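Local coordinates for protein open reading frame 2 (Aeromonas sobria, PDB 3WQB) that probably acts as a chaperone for a secreted subtilisin-like serine protease of the same bacterium, binding it much as a propeptide would, at residues Pro76-Glu87 against Val134-Glu144. Residues are numbered along the deposited sequence; the frame is centred on the assembly and turned at random.
Sequences PELTVSGTLLVE and VNVQIELSGAE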
loop_
_atom_site.group_PDB
_atom_site.type_symbol
_atom_site.label_atom_id
_atom_site.label_comp_id
_atom_site.label_asym_id
_atom_site.label_seq_id
_atom_site.Cartn_x
_atom_site.Cartn_y
_atom_site.Cartn_z
ATOM N N PRO B 76 12.124 -4.164 13.028
ATOM C CA PRO B 76 12.585 -2.975 13.737
ATOM C C PRO B 76 12.525 -3.146 15.248
ATOM O O PRO B 76 11.702 -3.908 15.764
ATOM C CB PRO B 76 11.596 -1.890 13.288
ATOM C CG PRO B 76 10.373 -2.638 12.899
ATOM C CD PRO B 76 10.867 -3.910 12.298
ATOM N N GLU B 77 13.418 -2.439 15.929
ATOM C CA GLU B 77 13.410 -2.313 17.376
ATOM C C GLU B 77 12.103 -1.655 17.825
ATOM O O GLU B 77 11.736 -0.591 17.320
ATOM C CB GLU B 77 14.610 -1.457 17.789
ATOM C CG GLU B 77 14.854 -1.335 19.262
ATOM C CD GLU B 77 16.035 -0.436 19.561
ATOM O OE1 GLU B 77 15.849 0.800 19.613
ATOM O OE2 GLU B 77 17.151 -0.969 19.738
ATOM N N LEU B 78 11.405 -2.289 18.767
ATOM C CA LEU B 78 10.153 -1.730 19.289
ATOM C C LEU B 78 10.310 -1.196 20.708
ATOM O O LEU B 78 11.110 -1.706 21.493
ATOM C CB LEU B 78 9.024 -2.764 19.237
ATOM C CG LEU B 78 8.681 -3.385 17.879
ATOM C CD1 LEU B 78 7.533 -4.369 18.044
ATOM C CD2 LEU B 78 8.342 -2.331 16.841
ATOM N N THR B 79 9.534 -0.169 21.028
ATOM C CA THR B 79 9.589 0.456 22.343
ATOM C C THR B 79 8.209 0.503 22.977
ATOM O O THR B 79 7.220 0.812 22.319
ATOM C CB THR B 79 10.199 1.874 22.261
ATOM O OG1 THR B 79 11.513 1.777 21.700
ATOM C CG2 THR B 79 10.313 2.507 23.636
ATOM N N VAL B 80 8.148 0.184 24.264
ATOM C CA VAL B 80 6.906 0.310 25.014
ATOM C C VAL B 80 6.635 1.799 25.171
ATOM O O VAL B 80 7.354 2.494 25.892
ATOM C CB VAL B 80 7.014 -0.364 26.402
ATOM C CG1 VAL B 80 5.701 -0.217 27.169
ATOM C CG2 VAL B 80 7.397 -1.825 26.256
ATOM N N SER B 81 5.613 2.292 24.473
ATOM C CA SER B 81 5.331 3.726 24.433
ATOM C C SER B 81 4.756 4.269 25.738
ATOM O O SER B 81 4.883 5.461 26.023
ATOM C CB SER B 81 4.374 4.053 23.280
ATOM O OG SER B 81 3.050 3.633 23.572
ATOM N N GLY B 82 4.118 3.394 26.517
ATOM C CA GLY B 82 3.386 3.807 27.713
ATOM C C GLY B 82 1.877 3.821 27.524
ATOM O O GLY B 82 1.123 3.917 28.497
ATOM N N THR B 83 1.439 3.722 26.269
ATOM C CA THR B 83 0.017 3.741 25.922
ATOM C C THR B 83 -0.552 2.328 25.810
ATOM O O THR B 83 0.103 1.419 25.295
ATOM C CB THR B 83 -0.220 4.544 24.616
ATOM O OG1 THR B 83 0.144 5.911 24.837
ATOM C CG2 THR B 83 -1.684 4.487 24.161
ATOM N N LEU B 84 -1.767 2.165 26.331
ATOM C CA LEU B 84 -2.557 0.951 26.183
ATOM C C LEU B 84 -3.784 1.266 25.347
ATOM O O LEU B 84 -4.467 2.268 25.592
ATOM C CB LEU B 84 -3.016 0.434 27.553
ATOM C CG LEU B 84 -1.963 0.054 28.591
ATOM C CD1 LEU B 84 -2.519 0.246 29.989
ATOM C CD2 LEU B 84 -1.513 -1.370 28.404
ATOM N N LEU B 85 -4.057 0.423 24.358
ATOM C CA LEU B 85 -5.318 0.492 23.610
ATOM C C LEU B 85 -6.290 -0.474 24.259
ATOM O O LEU B 85 -5.948 -1.626 24.516
ATOM C CB LEU B 85 -5.129 0.122 22.137
ATOM C CG LEU B 85 -4.098 0.860 21.278
ATOM C CD1 LEU B 85 -4.404 0.585 19.820
ATOM C CD2 LEU B 85 -4.037 2.356 21.522
ATOM N N VAL B 86 -7.495 0.010 24.534
ATOM C CA VAL B 86 -8.523 -0.777 25.205
ATOM C C VAL B 86 -9.826 -0.674 24.416
ATOM O O VAL B 86 -10.269 0.429 24.086
ATOM C CB VAL B 86 -8.731 -0.277 26.665
ATOM C CG1 VAL B 86 -9.975 -0.876 27.297
ATOM C CG2 VAL B 86 -7.517 -0.603 27.511
ATOM N N GLU B 87 -10.431 -1.818 24.102
ATOM C CA GLU B 87 -11.732 -1.815 23.437
ATOM C C GLU B 87 -12.854 -1.662 24.463
ATOM O O GLU B 87 -13.268 -2.628 25.109
ATOM C CB GLU B 87 -11.932 -3.056 22.567
ATOM C CG GLU B 87 -13.137 -2.938 21.640
ATOM C CD GLU B 87 -13.138 -3.952 20.516
ATOM O OE1 GLU B 87 -12.507 -5.021 20.661
ATOM O OE2 GLU B 87 -13.786 -3.674 19.483
ATOM N N VAL B 134 -11.581 -7.735 29.071
ATOM C CA VAL B 134 -11.358 -6.549 28.255
ATOM C C VAL B 134 -10.244 -6.822 27.246
ATOM O O VAL B 134 -9.186 -7.338 27.609
ATOM C CB VAL B 134 -11.005 -5.320 29.132
ATOM C CG1 VAL B 134 -10.931 -4.056 28.291
ATOM C CG2 VAL B 134 -12.026 -5.151 30.258
ATOM N N ASN B 135 -10.506 -6.507 25.979
ATOM C CA ASN B 135 -9.485 -6.569 24.933
ATOM C C ASN B 135 -8.521 -5.394 25.060
ATOM O O ASN B 135 -8.934 -4.237 25.051
ATOM C CB ASN B 135 -10.127 -6.584 23.542
ATOM C CG ASN B 135 -10.498 -7.983 23.077
ATOM O OD1 ASN B 135 -11.047 -8.784 23.835
ATOM N ND2 ASN B 135 -10.196 -8.281 21.816
ATOM N N VAL B 136 -7.242 -5.708 25.206
ATOM C CA VAL B 136 -6.210 -4.700 25.451
ATOM C C VAL B 136 -4.978 -4.963 24.581
ATOM O O VAL B 136 -4.627 -6.109 24.320
ATOM C CB VAL B 136 -5.830 -4.644 26.967
ATOM C CG1 VAL B 136 -5.387 -6.016 27.485
ATOM C CG2 VAL B 136 -4.756 -3.595 27.244
ATOM N N GLN B 137 -4.334 -3.888 24.131
ATOM C CA GLN B 137 -3.078 -3.987 23.402
ATOM C C GLN B 137 -2.091 -2.974 23.971
ATOM O O GLN B 137 -2.395 -1.782 24.067
ATOM C CB GLN B 137 -3.292 -3.750 21.896
ATOM C CG GLN B 137 -2.027 -3.894 21.030
ATOM C CD GLN B 137 -2.253 -3.485 19.580
ATOM O OE1 GLN B 137 -3.155 -2.712 19.279
ATOM N NE2 GLN B 137 -1.436 -4.012 18.675
ATOM N N ILE B 138 -0.926 -3.463 24.379
ATOM C CA ILE B 138 0.171 -2.593 24.790
ATOM C C ILE B 138 0.823 -2.034 23.531
ATOM O O ILE B 138 1.263 -2.798 22.666
ATOM C CB ILE B 138 1.224 -3.367 25.620
ATOM C CG1 ILE B 138 0.575 -3.936 26.887
ATOM C CG2 ILE B 138 2.402 -2.461 25.975
ATOM C CD1 ILE B 138 1.391 -4.996 27.608
ATOM N N GLU B 139 0.863 -0.709 23.408
ATOM C CA GLU B 139 1.479 -0.113 22.221
ATOM C C GLU B 139 2.992 -0.301 22.196
ATOM O O GLU B 139 3.703 0.099 23.123
ATOM C CB GLU B 139 1.138 1.367 22.065
ATOM C CG GLU B 139 1.891 1.991 20.891
ATOM C CD GLU B 139 1.472 3.402 20.585
ATOM O OE1 GLU B 139 1.429 4.237 21.508
ATOM O OE2 GLU B 139 1.223 3.679 19.400
ATOM N N LEU B 140 3.462 -0.914 21.120
ATOM C CA LEU B 140 4.882 -1.093 20.873
ATOM C C LEU B 140 5.238 -0.262 19.649
ATOM O O LEU B 140 4.889 -0.617 18.517
ATOM C CB LEU B 140 5.216 -2.574 20.672
ATOM C CG LEU B 140 4.782 -3.519 21.805
ATOM C CD1 LEU B 140 5.074 -4.977 21.448
ATOM C CD2 LEU B 140 5.420 -3.145 23.152
ATOM N N SER B 141 5.919 0.853 19.896
ATOM C CA SER B 141 6.191 1.858 18.875
ATOM C C SER B 141 7.516 1.597 18.180
ATOM O O SER B 141 8.343 0.829 18.663
ATOM C CB SER B 141 6.200 3.252 19.502
ATOM O OG SER B 141 7.334 3.414 20.334
ATOM N N GLY B 142 7.703 2.243 17.034
ATOM C CA GLY B 142 8.932 2.096 16.270
ATOM C C GLY B 142 8.685 2.255 14.790
ATOM O O GLY B 142 7.563 2.557 14.359
ATOM N N ALA B 143 9.736 2.027 14.015
ATOM C CA ALA B 143 9.739 2.346 12.593
ATOM C C ALA B 143 9.160 1.216 11.739
ATOM O O ALA B 143 9.835 0.661 10.875
ATOM C CB ALA B 143 11.157 2.709 12.153
ATOM N N GLU B 144 7.894 0.889 11.978
ATOM C CA GLU B 144 7.268 -0.244 11.307
ATOM C C GLU B 144 6.890 0.088 9.864
ATOM O O GLU B 144 7.173 -0.687 8.945
ATOM C CB GLU B 144 6.078 -0.758 12.118
ATOM C CG GLU B 144 6.540 -1.381 13.430
ATOM C CD GLU B 144 5.407 -1.920 14.271
ATOM O OE1 GLU B 144 5.219 -3.153 14.280
ATOM O OE2 GLU B 144 4.708 -1.113 14.921
HETATM O O HOH W 1 12.184 1.359 15.293
HETATM O O HOH W 2 2.905 0.896 25.739
HETATM O O HOH W 3 -12.905 -5.286 25.331
#
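Ser81 and Glu139 meet where the strand pairing is interrupted by a beta bulge. Ser81 OG donates to Glu139 OE1 at 2.7 Å, reaching the anti side of the carboxylate from 25° out of its plane. With CG anti to the backbone N (chi1 175°) and the chain extended beyond it, Glu139 lies alongside Thr83, whose CB is 3.5 Å from the same OE1. Ser81 OG also accepts from Thr83 N, closing an ST turn around Gly82. Inside the bulge a water accepts from Gly82 N and donates to Thr83 O and Glu139 O, its bond to Glu139 O measuring 2.8 Å. Regular antiparallel pairing resumes on both sides: Thr79 and Ser141 form one hydrogen-bonded pair, Leu85 and Gln137 another, with Leu85 N 2.8 Å from Gln137 O. Strands 136-141 and 83-87 are the last and first of a ferredoxin-like beta-alpha-beta-beta-alpha-beta unit, as in subtilisin propeptides; strand 78-81 continues the pairing beyond it. On one face Leu84 CD2 lies 3.6 Å from Ile138 CG1, the two side chains pointing the same way beneath helix 122-131. Val86 CG1 presses tightly on Val134 CG1 at 3.5 Å. The other face, with Leu85, Gln137 and Ser141, meets the chain of another protein, whose backbone bonds Gln137 OE1 and Glu139 OE2, while one of its polar side chains bonds Ser141 OG.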